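Local coordinates for penicillin-binding protein PbpB (Mycobacterium tuberculosis, PDB 6KGU), which synthesises cross-linked peptidoglycan from lipid intermediates during bacterial cell-wall biogenesis and binds penicillin-type antibiotics, at residues 28-33 against 124-129; 20-25 against 190-195; 336-341 against 375-380; 272-277 against 343-348. All coordinates share one frame; numbering follows the deposited sequence. Where two conformers were deposited one is given.

How the contacts relate
The four contacts form two groups on opposite sides of the chain's centre. Contacts 1 and 2, with centres 12 Å apart, belong to one mixed sheet in which strand 28-36 lies between 122-127 and 21-22, and 21-22 in turn pairs with 192-195; along the chain contact 1 is nested inside the loop that contact 2 closes. Contacts 3 and 4, with centres 11 Å apart, share helix 338-347 in the transpeptidase domain, and their segments alternate in sequence. Each group touches internally (Leu29 N to Ile21 O; Tyr341 CE1 to Val274 CG1). Between the groups the centres of contacts 1 and 3 are 51 Å apart. That sheet is thus set well apart from the helices near bound aztreonam.

Contact 1: 28-33 against 124-129; sequences RLAFTI and DLRQYP
Arg126 reaches across to Thr32, its partner in an antiparallel non-hydrogen-bonded pair, and its side chain can be followed outward atom by atom. Arg126 CB leaves the strand on the sheet face that also bears Thr32. CG stands opposite the backbone N (chi1 -161°), and a bend at chi2 (62°) turns the chain toward residues 30-32. Arg126 CD then lies 3.3 Å from Thr32 OG1, and NE comes near both that oxygen and Ala30 CB. At the tip, Arg126 NH1 donates to Thr32 OG1 at 2.8 Å in a bent bond, with the hydroxyl tilted 23° from the guanidinium plane; Arg126 NH2 passes 3.8 Å from Ala30 CB, and Phe31 N lies over one guanidinium face. Outside the pair, Glu152 forms a salt bridge with NE and the carbonyl of Gly19 accepts from NH2, so several partners fix the group's rotation.

The backbone evidence is an antiparallel ladder joining strands 28-36 and 122-127, the latter an outermost strand of the mixed sheet. Phe31 pairs with Gln127 and Ile33 with Leu125, each through two N-H...O bonds; a classic beta bulge at Leu29 and Ala30 faces Ile21.

On the sheet face bearing Phe31, Ile33, Leu125 and Gln127, the Phe31 ring is sandwiched: Arg28 NH1 lies over one face, and Gln127 CB makes a CH-pi contact on the other, 3.8 Å from the centroid. Farther along, Ile33 CG1 packs against Leu125 CB at 3.7 Å.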
loop_
_atom_site.group_PDB
_atom_site.type_symbol
_atom_site.label_atom_id
_atom_site.label_comp_id
_atom_site.label_asym_id
_atom_site.label_seq_id
_atom_site.Cartn_x
_atom_site.Cartn_y
_atom_site.Cartn_z
ATOM N N ARG A 28 -5.934 2.048 -23.624
ATOM C CA ARG A 28 -4.513 2.125 -23.940
ATOM C C ARG A 28 -3.793 3.099 -23.017
ATOM O O ARG A 28 -4.267 4.210 -22.772
ATOM C CB ARG A 28 -4.317 2.535 -25.397
ATOM C CG ARG A 28 -4.814 1.483 -26.394
ATOM C CD ARG A 28 -4.640 1.958 -27.832
ATOM N NE ARG A 28 -5.386 3.186 -28.099
ATOM C CZ ARG A 28 -5.322 3.867 -29.239
ATOM N NH1 ARG A 28 -4.532 3.446 -30.228
ATOM N NH2 ARG A 28 -6.046 4.972 -29.390
ATOM N N LEU A 29 -2.647 2.667 -22.500
ATOM C CA LEU A 29 -1.701 3.532 -21.807
ATOM C C LEU A 29 -0.517 3.908 -22.683
ATOM O O LEU A 29 -0.041 5.042 -22.627
ATOM C CB LEU A 29 -1.202 2.844 -20.528
ATOM C CG LEU A 29 -2.275 2.686 -19.447
ATOM C CD1 LEU A 29 -1.900 1.611 -18.414
ATOM C CD2 LEU A 29 -2.543 4.034 -18.768
ATOM N N ALA A 30 -0.030 2.979 -23.501
ATOM C CA ALA A 30 1.080 3.282 -24.382
ATOM C C ALA A 30 0.895 2.463 -25.649
ATOM O O ALA A 30 0.602 1.270 -25.573
ATOM C CB ALA A 30 2.427 2.967 -23.718
ATOM N N PHE A 31 1.064 3.103 -26.802
ATOM C CA PHE A 31 0.972 2.403 -28.075
ATOM C C PHE A 31 1.792 3.166 -29.103
ATOM O O PHE A 31 2.120 4.343 -28.919
ATOM C CB PHE A 31 -0.484 2.245 -28.532
ATOM C CG PHE A 31 -1.154 3.533 -28.902
ATOM C CD1 PHE A 31 -1.068 4.032 -30.199
ATOM C CD2 PHE A 31 -1.896 4.238 -27.967
ATOM C CE1 PHE A 31 -1.685 5.220 -30.546
ATOM C CE2 PHE A 31 -2.519 5.430 -28.306
ATOM C CZ PHE A 31 -2.419 5.921 -29.598
ATOM N N THR A 32 2.119 2.482 -30.198
ATOM C CA THR A 32 3.026 3.013 -31.205
ATOM C C THR A 32 2.267 3.365 -32.479
ATOM O O THR A 32 1.339 2.658 -32.876
ATOM C CB THR A 32 4.139 2.004 -31.485
ATOM O OG1 THR A 32 4.985 1.909 -30.330
ATOM C CG2 THR A 32 4.975 2.406 -32.702
ATOM N N ILE A 33 2.638 4.483 -33.098
ATOM C CA ILE A 33 2.158 4.837 -34.431
ATOM C C ILE A 33 3.358 4.969 -35.360
ATOM O O ILE A 33 4.452 5.372 -34.955
ATOM C CB ILE A 33 1.319 6.137 -34.456
ATOM C CG1 ILE A 33 2.245 7.365 -34.364
ATOM C CG2 ILE A 33 0.290 6.128 -33.357
ATOM C CD1 ILE A 33 1.528 8.709 -34.132
ATOM N N ASP A 124 8.976 5.097 -35.750
ATOM C CA ASP A 124 7.832 4.734 -34.926
ATOM C C ASP A 124 7.737 5.677 -33.733
ATOM O O ASP A 124 8.730 5.905 -33.040
ATOM C CB ASP A 124 7.965 3.289 -34.455
ATOM C CG ASP A 124 7.565 2.290 -35.525
ATOM O OD1 ASP A 124 7.465 2.683 -36.706
ATOM O OD2 ASP A 124 7.351 1.109 -35.185
ATOM N N LEU A 125 6.545 6.229 -33.502
ATOM C CA LEU A 125 6.308 7.196 -32.434
ATOM C C LEU A 125 5.507 6.545 -31.314
ATOM O O LEU A 125 4.394 6.063 -31.544
ATOM C CB LEU A 125 5.558 8.418 -32.958
ATOM C CG LEU A 125 6.136 9.118 -34.182
ATOM C CD1 LEU A 125 5.272 10.322 -34.534
ATOM C CD2 LEU A 125 7.576 9.522 -33.914
ATOM N N ARG A 126 6.061 6.550 -30.107
ATOM C CA ARG A 126 5.351 6.043 -28.942
ATOM C C ARG A 126 4.357 7.092 -28.452
ATOM O O ARG A 126 4.697 8.274 -28.342
ATOM C CB ARG A 126 6.343 5.680 -27.835
ATOM C CG ARG A 126 5.777 4.741 -26.782
ATOM C CD ARG A 126 5.374 3.401 -27.413
ATOM N NE ARG A 126 5.191 2.351 -26.412
ATOM C CZ ARG A 126 4.562 1.201 -26.629
ATOM N NH1 ARG A 126 4.046 0.948 -27.828
ATOM N NH2 ARG A 126 4.441 0.313 -25.640
ATOM N N GLN A 127 3.126 6.666 -28.182
ATOM C CA GLN A 127 2.047 7.550 -27.758
ATOM C C GLN A 127 1.646 7.226 -26.328
ATOM O O GLN A 127 1.453 6.055 -25.993
ATOM C CB GLN A 127 0.825 7.392 -28.670
ATOM C CG GLN A 127 1.139 7.586 -30.136
ATOM C CD GLN A 127 1.595 8.991 -30.428
ATOM O OE1 GLN A 127 2.734 9.219 -30.805
ATOM N NE2 GLN A 127 0.706 9.945 -30.240
ATOM N N TYR A 128 1.483 8.267 -25.503
ATOM C CA TYR A 128 1.024 8.141 -24.120
ATOM C C TYR A 128 -0.214 9.015 -24.011
ATOM O O TYR A 128 -0.131 10.169 -23.573
ATOM C CB TYR A 128 2.102 8.551 -23.109
ATOM C CG TYR A 128 3.328 7.673 -23.191
ATOM C CD1 TYR A 128 3.360 6.434 -22.555
ATOM C CD2 TYR A 128 4.437 8.060 -23.943
ATOM C CE1 TYR A 128 4.474 5.608 -22.655
ATOM C CE2 TYR A 128 5.552 7.242 -24.055
ATOM C CZ TYR A 128 5.564 6.018 -23.406
ATOM O OH TYR A 128 6.669 5.201 -23.499
ATOM N N PRO A 129 -1.372 8.516 -24.442
ATOM C CA PRO A 129 -2.557 9.381 -24.508
ATOM C C PRO A 129 -2.972 9.936 -23.156
ATOM O O PRO A 129 -3.600 10.998 -23.116
ATOM C CB PRO A 129 -3.634 8.459 -25.098
ATOM C CG PRO A 129 -3.169 7.071 -24.743
ATOM C CD PRO A 129 -1.667 7.131 -24.851
HETATM O O HOH W 1 1.822 -0.473 -29.850
#

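Contact 2: 20-25 against 190-195; sequences SIVDRN and GSTVVL
Ile21 holds CG2 opposite its backbone N, with CG1 beside that N (chi1 -59°), while Leu195 swings CG to the side away from its carbonyl carbon (chi1 -55°). Together these torsions bring Ile21 CG2 to 3.7 Å from Leu195 CD1, the two branches meeting at an oblique angle. On the sheet face carrying Val22 and Val194, the corresponding meeting is between the two CG2 methyls, 3.9 Å apart. Val194 directs its other methyl, CG1, toward the end of the strand, where it lies 3.6 Å from Asp23 O.

The backbones keep these branches in step. Val193 N donates to Ser20 O, Val22 N to Val193 O, and Leu195 N to Val22 O; the last of these spans 2.9 Å and is nearly straight, with an N-H...O angle of 171°. CA-H...O contacts from Thr192 to Ser20 O and from Ile21 to Val193 O accompany this ladder. At its start, Ser20 N reaches Thr192 OG1 in a weak bond of 3.4 Å.

Beyond the paired residues the first segment turns. Asp23 OD1 accepts from Asn25 N at 2.9 Å, the donor approaching from above the carboxylate plane, and also receives the backbone N-H of Asp27. Arg24 NH1 bonds to Thr196 O and forms a salt bridge with Glu232.

The alternating donors and acceptors, together with the bridges Ile21-Val193 and Val22-Val194, define a parallel strand pair within an otherwise antiparallel mixed sheet, ending in an Asx turn at Asp23.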
loop_
_atom_site.group_PDB
_atom_site.type_symbol
_atom_site.label_atom_id
_atom_site.label_comp_id
_atom_site.label_asym_id
_atom_site.label_seq_id
_atom_site.Cartn_x
_atom_site.Cartn_y
_atom_site.Cartn_z
ATOM N N SER A 20 1.639 -2.849 -27.293
ATOM C CA SER A 20 1.000 -1.821 -26.484
ATOM C C SER A 20 0.973 -2.217 -25.012
ATOM O O SER A 20 1.128 -3.385 -24.655
ATOM C CB SER A 20 -0.430 -1.562 -26.970
ATOM O OG SER A 20 -0.436 -1.039 -28.285
ATOM N N ILE A 21 0.749 -1.221 -24.158
ATOM C CA ILE A 21 0.484 -1.422 -22.738
ATOM C C ILE A 21 -0.913 -0.872 -22.482
ATOM O O ILE A 21 -1.165 0.313 -22.727
ATOM C CB ILE A 21 1.526 -0.719 -21.842
ATOM C CG1 ILE A 21 2.945 -1.232 -22.124
ATOM C CG2 ILE A 21 1.149 -0.886 -20.355
ATOM C CD1 ILE A 21 4.059 -0.488 -21.375
ATOM N N VAL A 22 -1.823 -1.731 -22.012
ATOM C CA VAL A 22 -3.216 -1.355 -21.805
ATOM C C VAL A 22 -3.617 -1.729 -20.383
ATOM O O VAL A 22 -2.950 -2.519 -19.717
ATOM C CB VAL A 22 -4.167 -2.027 -22.836
ATOM C CG1 VAL A 22 -3.666 -1.810 -24.259
ATOM C CG2 VAL A 22 -4.308 -3.526 -22.553
ATOM N N ASP A 23 -4.725 -1.153 -19.918
ATOM C CA ASP A 23 -5.224 -1.468 -18.587
ATOM C C ASP A 23 -6.115 -2.713 -18.666
ATOM O O ASP A 23 -6.273 -3.315 -19.729
ATOM C CB ASP A 23 -5.924 -0.250 -17.969
ATOM C CG ASP A 23 -7.403 -0.081 -18.415
ATOM O OD1 ASP A 23 -7.853 -0.713 -19.390
ATOM O OD2 ASP A 23 -8.119 0.728 -17.770
ATOM N N ARG A 24 -6.698 -3.114 -17.527
ATOM C CA ARG A 24 -7.444 -4.369 -17.468
ATOM C C ARG A 24 -8.630 -4.394 -18.431
ATOM O O ARG A 24 -9.085 -5.476 -18.820
ATOM C CB ARG A 24 -7.912 -4.637 -16.031
ATOM C CG ARG A 24 -9.056 -3.752 -15.526
ATOM C CD ARG A 24 -9.331 -3.970 -14.017
ATOM N NE ARG A 24 -9.775 -5.336 -13.692
ATOM C CZ ARG A 24 -9.066 -6.242 -13.023
ATOM N NH1 ARG A 24 -7.852 -5.965 -12.579
ATOM N NH2 ARG A 24 -9.582 -7.440 -12.788
ATOM N N ASN A 25 -9.127 -3.230 -18.837
ATOM C CA ASN A 25 -10.241 -3.133 -19.768
ATOM C C ASN A 25 -9.794 -2.739 -21.167
ATOM O O ASN A 25 -10.614 -2.280 -21.964
ATOM C CB ASN A 25 -11.270 -2.143 -19.229
ATOM C CG ASN A 25 -11.729 -2.497 -17.828
ATOM O OD1 ASN A 25 -12.080 -3.648 -17.555
ATOM N ND2 ASN A 25 -11.736 -1.514 -16.936
ATOM N N GLY A 190 5.871 -7.307 -31.281
ATOM C CA GLY A 190 5.758 -7.235 -29.833
ATOM C C GLY A 190 4.377 -7.647 -29.346
ATOM O O GLY A 190 3.360 -7.352 -29.970
ATOM N N SER A 191 4.344 -8.317 -28.203
ATOM C CA SER A 191 3.055 -8.651 -27.617
ATOM C C SER A 191 2.519 -7.471 -26.815
ATOM O O SER A 191 3.261 -6.562 -26.426
ATOM C CB SER A 191 3.178 -9.885 -26.724
ATOM O OG SER A 191 3.580 -11.007 -27.484
ATOM N N THR A 192 1.210 -7.485 -26.580
ATOM C CA THR A 192 0.562 -6.449 -25.792
ATOM C C THR A 192 0.471 -6.878 -24.331
ATOM O O THR A 192 0.132 -8.023 -24.033
ATOM C CB THR A 192 -0.828 -6.145 -26.353
ATOM O OG1 THR A 192 -0.683 -5.329 -27.522
ATOM C CG2 THR A 192 -1.684 -5.389 -25.331
ATOM N N VAL A 193 0.795 -5.954 -23.426
ATOM C CA VAL A 193 0.845 -6.212 -21.989
ATOM C C VAL A 193 -0.416 -5.631 -21.346
ATOM O O VAL A 193 -0.648 -4.418 -21.398
ATOM C CB VAL A 193 2.125 -5.618 -21.367
ATOM C CG1 VAL A 193 2.040 -5.605 -19.847
ATOM C CG2 VAL A 193 3.371 -6.403 -21.825
ATOM N N VAL A 194 -1.232 -6.492 -20.738
ATOM C CA VAL A 194 -2.480 -6.096 -20.083
ATOM C C VAL A 194 -2.221 -5.970 -18.582
ATOM O O VAL A 194 -1.869 -6.955 -17.926
ATOM C CB VAL A 194 -3.601 -7.116 -20.348
ATOM C CG1 VAL A 194 -4.907 -6.659 -19.693
ATOM C CG2 VAL A 194 -3.785 -7.376 -21.869
ATOM N N LEU A 195 -2.391 -4.767 -18.032
ATOM C CA LEU A 195 -2.164 -4.540 -16.610
ATOM C C LEU A 195 -3.428 -4.825 -15.799
ATOM O O LEU A 195 -4.544 -4.831 -16.322
ATOM C CB LEU A 195 -1.707 -3.101 -16.354
ATOM C CG LEU A 195 -0.472 -2.673 -17.163
ATOM C CD1 LEU A 195 -0.087 -1.239 -16.878
ATOM C CD2 LEU A 195 0.702 -3.609 -16.858
#

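Contact 3: 336-341 against 375-380; sequences VGPERY and STFANL
Pro338 lies over one face of the Phe377 ring, and Tyr341 CB and CG are at its edge. Pro338 CG makes a CH-pi contact 4.0 Å from the ring centroid and 16° off its normal, while Pro338 N and CA lie over the same face. Near the plane of the ring, Tyr341 CB is 3.7 Å from Phe377 CE1. The two aromatic rings form an offset edge-to-face pair, with the edge of Phe377 directed toward the face of Tyr341; their centroids are 6.0 Å apart and their planes meet at 64°.

Both aromatic side chains extend with CG opposite the backbone N (chi1 -165° for Phe377), an orientation that carries each ring into the space between the segments. Leu380 adds a second apolar meeting, its CB lying 4.0 Å from Tyr341 CE2. Its carbonyl oxygen is held from outside the pair by Asn271 ND2.

Gly337 occupies the N-cap position, and Tyr341 N donates to its carbonyl oxygen in the first turn of helix 338-347. The arrangement is thus a helix N-terminus packed against an irregular connection in the transpeptidase domain, where the side chain of Leu380 lies about 9 Å from bound aztreonam.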
loop_
_atom_site.group_PDB
_atom_site.type_symbol
_atom_site.label_atom_id
_atom_site.label_comp_id
_atom_site.label_asym_id
_atom_site.label_seq_id
_atom_site.Cartn_x
_atom_site.Cartn_y
_atom_site.Cartn_z
ATOM N N VAL A 336 1.737 -13.115 23.115
ATOM C CA VAL A 336 2.093 -13.831 21.896
ATOM C C VAL A 336 3.480 -14.451 22.016
ATOM O O VAL A 336 3.685 -15.620 21.673
ATOM C CB VAL A 336 2.011 -12.885 20.682
ATOM C CG1 VAL A 336 2.532 -13.562 19.426
ATOM C CG2 VAL A 336 0.577 -12.404 20.485
ATOM N N GLY A 337 4.454 -13.669 22.485
ATOM C CA GLY A 337 5.828 -14.115 22.552
ATOM C C GLY A 337 6.594 -13.797 21.278
ATOM O O GLY A 337 6.009 -13.643 20.199
ATOM N N PRO A 338 7.927 -13.687 21.388
ATOM C CA PRO A 338 8.752 -13.331 20.214
ATOM C C PRO A 338 8.646 -14.302 19.048
ATOM O O PRO A 338 8.545 -13.866 17.890
ATOM C CB PRO A 338 10.179 -13.311 20.790
ATOM C CG PRO A 338 10.006 -13.050 22.235
ATOM C CD PRO A 338 8.718 -13.717 22.635
ATOM N N GLU A 339 8.660 -15.611 19.322
ATOM C CA GLU A 339 8.674 -16.604 18.250
ATOM C C GLU A 339 7.397 -16.564 17.424
ATOM O O GLU A 339 7.443 -16.523 16.190
ATOM C CB GLU A 339 8.872 -18.000 18.832
ATOM C CG GLU A 339 10.313 -18.305 19.200
ATOM C CD GLU A 339 10.591 -19.797 19.244
ATOM O OE1 GLU A 339 9.777 -20.539 19.835
ATOM O OE2 GLU A 339 11.614 -20.230 18.668
ATOM N N ARG A 340 6.240 -16.628 18.082
ATOM C CA ARG A 340 5.001 -16.585 17.322
ATOM C C ARG A 340 4.831 -15.223 16.656
ATOM O O ARG A 340 4.324 -15.138 15.536
ATOM C CB ARG A 340 3.810 -16.923 18.221
ATOM C CG ARG A 340 3.709 -18.414 18.567
ATOM C CD ARG A 340 2.477 -18.786 19.411
ATOM N NE ARG A 340 2.430 -18.074 20.693
ATOM C CZ ARG A 340 1.610 -18.398 21.696
ATOM N NH1 ARG A 340 0.782 -19.431 21.568
ATOM N NH2 ARG A 340 1.617 -17.692 22.825
ATOM N N TYR A 341 5.278 -14.150 17.311
ATOM C CA TYR A 341 5.180 -12.841 16.681
ATOM C C TYR A 341 6.020 -12.786 15.407
ATOM O O TYR A 341 5.532 -12.389 14.345
ATOM C CB TYR A 341 5.603 -11.735 17.636
ATOM C CG TYR A 341 5.399 -10.404 16.973
ATOM C CD1 TYR A 341 4.131 -9.828 16.908
ATOM C CD2 TYR A 341 6.456 -9.752 16.340
ATOM C CE1 TYR A 341 3.929 -8.615 16.251
ATOM C CE2 TYR A 341 6.274 -8.555 15.696
ATOM C CZ TYR A 341 5.009 -7.987 15.640
ATOM O OH TYR A 341 4.839 -6.787 14.979
ATOM N N SER A 375 15.931 -5.494 23.009
ATOM C CA SER A 375 14.913 -4.463 22.880
ATOM C C SER A 375 14.128 -4.525 21.568
ATOM O O SER A 375 13.189 -3.735 21.393
ATOM C CB SER A 375 15.562 -3.084 23.009
ATOM O OG SER A 375 16.360 -2.807 21.869
ATOM N N THR A 376 14.497 -5.417 20.641
ATOM C CA THR A 376 13.764 -5.568 19.384
ATOM C C THR A 376 12.280 -5.819 19.618
ATOM O O THR A 376 11.423 -5.182 18.991
ATOM C CB THR A 376 14.336 -6.728 18.569
ATOM O OG1 THR A 376 15.759 -6.627 18.533
ATOM C CG2 THR A 376 13.775 -6.696 17.151
ATOM N N PHE A 377 11.963 -6.763 20.511
ATOM C CA PHE A 377 10.576 -7.147 20.731
ATOM C C PHE A 377 9.752 -6.024 21.352
ATOM O O PHE A 377 8.523 -6.031 21.229
ATOM C CB PHE A 377 10.507 -8.403 21.605
ATOM C CG PHE A 377 9.150 -9.075 21.599
ATOM C CD1 PHE A 377 8.472 -9.288 20.407
ATOM C CD2 PHE A 377 8.562 -9.501 22.781
ATOM C CE1 PHE A 377 7.238 -9.919 20.396
ATOM C CE2 PHE A 377 7.323 -10.133 22.779
ATOM C CZ PHE A 377 6.661 -10.345 21.588
ATOM N N ALA A 378 10.388 -5.064 22.014
ATOM C CA ALA A 378 9.672 -3.891 22.486
ATOM C C ALA A 378 9.412 -2.871 21.384
ATOM O O ALA A 378 8.703 -1.890 21.628
ATOM C CB ALA A 378 10.451 -3.212 23.617
ATOM N N ASN A 379 9.978 -3.060 20.191
ATOM C CA ASN A 379 9.877 -2.084 19.114
ATOM C C ASN A 379 9.059 -2.576 17.929
ATOM O O ASN A 379 8.174 -1.854 17.451
ATOM C CB ASN A 379 11.282 -1.680 18.642
ATOM C CG ASN A 379 12.016 -0.825 19.669
ATOM O OD1 ASN A 379 13.115 -1.158 20.092
ATOM N ND2 ASN A 379 11.394 0.265 20.086
ATOM N N LEU A 380 9.354 -3.778 17.423
ATOM C CA LEU A 380 8.665 -4.298 16.240
ATOM C C LEU A 380 7.142 -4.272 16.349
ATOM O O LEU A 380 6.490 -3.839 15.384
ATOM C CB LEU A 380 9.139 -5.729 15.936
ATOM C CG LEU A 380 10.574 -5.927 15.462
ATOM C CD1 LEU A 380 10.773 -7.362 14.961
ATOM C CD2 LEU A 380 10.947 -4.893 14.392
#

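Contact 4: 272-277 against 343-348; sequences KIVAAS and DMLRKF
Ile273 makes a peripheral approach to Phe348: its carbonyl oxygen is 4.4 Å from Phe348 CZ. That oxygen is also gripped within its own helix by two donors, Ser277 N and Ser277 OG, which arrive from opposite faces of the carbonyl plane.

Val274, the next residue, divides its two methyls between different partners. Val274 CG1, set opposite the backbone N, packs 3.6 Å from Met344 CG and reaches Leu345 CD2 at 4.2 Å. Val274 CG2 instead meets the ring of Phe348, 3.8 Å from Phe348 CD2. Val274 lies alongside both Met344 and Phe348, the side chains of each pair pointing opposite ways.

One helical turn farther on, Ser277 presents its side chain to the edge of the Phe348 ring, where OG is 3.4 Å from CZ and near the ring plane. Ser277 OG donates back to Ile273 O at 2.8 Å, which fixes its direction and satisfies it inside this buried contact. Met344 bends at chi2 and chi3 (73° and 75°), bringing CE to 4.1 Å from Ser277 C.

The short helical axes approach to 9.8 Å with their directions 119° apart, consistent with a steep crossing mediated by side chains. Lys272 NZ bonds to Ser324 OG and Asn326 OD1, consistent with the SxxK and SxN motifs of penicillin-binding proteins, in which Ser269 is by similarity the acyl-ester serine. Around the crossing, Met396 of helix 390-401 packs on Val274 and Ile400 of the same helix on Ser277, while Val433, in a loop, touches Met344 and Phe348. Helices 317-323 and 326-336 also adjoin helix 272-281, at Lys272.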
loop_
_atom_site.group_PDB
_atom_site.type_symbol
_atom_site.label_atom_id
_atom_site.label_comp_id
_atom_site.label_asym_id
_atom_site.label_seq_id
_atom_site.Cartn_x
_atom_site.Cartn_y
_atom_site.Cartn_z
ATOM N N LYS A 272 0.519 -2.508 13.619
ATOM C CA LYS A 272 -0.162 -3.157 14.727
ATOM C C LYS A 272 -1.136 -4.225 14.257
ATOM O O LYS A 272 -1.544 -5.073 15.057
ATOM C CB LYS A 272 -0.875 -2.116 15.598
ATOM C CG LYS A 272 0.116 -1.230 16.393
ATOM C CD LYS A 272 -0.599 -0.257 17.326
ATOM C CE LYS A 272 0.374 0.718 17.989
ATOM N NZ LYS A 272 -0.348 1.702 18.877
ATOM N N ILE A 273 -1.489 -4.230 12.970
ATOM C CA ILE A 273 -2.278 -5.333 12.426
ATOM C C ILE A 273 -1.639 -6.685 12.744
ATOM O O ILE A 273 -2.346 -7.677 12.970
ATOM C CB ILE A 273 -2.482 -5.140 10.909
ATOM C CG1 ILE A 273 -3.498 -6.155 10.383
ATOM C CG2 ILE A 273 -1.138 -5.246 10.149
ATOM C CD1 ILE A 273 -3.783 -6.009 8.903
ATOM N N VAL A 274 -0.303 -6.748 12.811
ATOM C CA VAL A 274 0.343 -8.034 13.071
ATOM C C VAL A 274 0.067 -8.495 14.498
ATOM O O VAL A 274 -0.342 -9.642 14.718
ATOM C CB VAL A 274 1.850 -7.966 12.772
ATOM C CG1 VAL A 274 2.498 -9.302 13.041
ATOM C CG2 VAL A 274 2.078 -7.566 11.287
ATOM N N ALA A 275 0.286 -7.614 15.486
ATOM C CA ALA A 275 -0.026 -7.964 16.871
ATOM C C ALA A 275 -1.498 -8.310 17.037
ATOM O O ALA A 275 -1.846 -9.252 17.765
ATOM C CB ALA A 275 0.353 -6.820 17.815
ATOM N N ALA A 276 -2.386 -7.529 16.408
ATOM C CA ALA A 276 -3.816 -7.779 16.548
ATOM C C ALA A 276 -4.181 -9.157 16.026
ATOM O O ALA A 276 -4.945 -9.889 16.663
ATOM C CB ALA A 276 -4.622 -6.713 15.802
ATOM N N SER A 277 -3.647 -9.510 14.850
ATOM C CA SER A 277 -3.924 -10.795 14.225
ATOM C C SER A 277 -3.340 -11.935 15.041
ATOM O O SER A 277 -3.980 -12.974 15.221
ATOM C CB SER A 277 -3.340 -10.808 12.807
ATOM O OG SER A 277 -3.922 -9.789 12.010
ATOM N N ASP A 343 6.990 -15.203 13.591
ATOM C CA ASP A 343 6.421 -16.073 12.567
ATOM C C ASP A 343 5.289 -15.369 11.834
ATOM O O ASP A 343 5.148 -15.505 10.613
ATOM C CB ASP A 343 5.925 -17.384 13.180
ATOM C CG ASP A 343 5.456 -18.379 12.127
ATOM O OD1 ASP A 343 6.314 -18.898 11.390
ATOM O OD2 ASP A 343 4.238 -18.651 12.035
ATOM N N MET A 344 4.491 -14.585 12.560
ATOM C CA MET A 344 3.373 -13.886 11.937
ATOM C C MET A 344 3.863 -12.789 10.995
ATOM O O MET A 344 3.327 -12.635 9.890
ATOM C CB MET A 344 2.457 -13.321 13.025
ATOM C CG MET A 344 1.216 -12.651 12.511
ATOM S SD MET A 344 0.020 -13.815 11.880
ATOM C CE MET A 344 -0.625 -14.485 13.406
ATOM N N LEU A 345 4.870 -12.012 11.426
ATOM C CA LEU A 345 5.512 -11.029 10.551
ATOM C C LEU A 345 5.883 -11.641 9.211
ATOM O O LEU A 345 5.632 -11.054 8.152
ATOM C CB LEU A 345 6.787 -10.470 11.191
ATOM C CG LEU A 345 6.873 -9.385 12.249
ATOM C CD1 LEU A 345 8.333 -9.190 12.670
ATOM C CD2 LEU A 345 6.254 -8.050 11.785
ATOM N N ARG A 346 6.526 -12.812 9.243
ATOM C CA ARG A 346 6.958 -13.458 8.007
ATOM C C ARG A 346 5.769 -13.906 7.172
ATOM O O ARG A 346 5.770 -13.741 5.946
ATOM C CB ARG A 346 7.866 -14.647 8.330
ATOM C CG ARG A 346 9.260 -14.254 8.768
ATOM C CD ARG A 346 10.186 -14.220 7.568
ATOM N NE ARG A 346 10.893 -12.949 7.480
ATOM C CZ ARG A 346 11.647 -12.587 6.450
ATOM N NH1 ARG A 346 11.803 -13.406 5.413
ATOM N NH2 ARG A 346 12.245 -11.404 6.468
ATOM N N LYS A 347 4.737 -14.468 7.811
ATOM C CA LYS A 347 3.578 -14.896 7.032
ATOM C C LYS A 347 2.908 -13.706 6.356
ATOM O O LYS A 347 2.403 -13.824 5.233
ATOM C CB LYS A 347 2.574 -15.656 7.908
ATOM C CG LYS A 347 2.920 -17.129 8.124
ATOM C CD LYS A 347 1.752 -17.930 8.723
ATOM C CE LYS A 347 1.124 -17.201 9.920
ATOM N NZ LYS A 347 0.099 -18.007 10.698
ATOM N N PHE A 348 2.889 -12.550 7.028
ATOM C CA PHE A 348 2.333 -11.349 6.427
ATOM C C PHE A 348 3.193 -10.808 5.288
ATOM O O PHE A 348 2.796 -9.813 4.672
ATOM C CB PHE A 348 2.150 -10.256 7.497
ATOM C CG PHE A 348 0.794 -10.269 8.167
ATOM C CD1 PHE A 348 -0.354 -9.938 7.456
ATOM C CD2 PHE A 348 0.671 -10.599 9.508
ATOM C CE1 PHE A 348 -1.614 -9.929 8.087
ATOM C CE2 PHE A 348 -0.575 -10.600 10.149
ATOM C CZ PHE A 348 -1.719 -10.267 9.437
#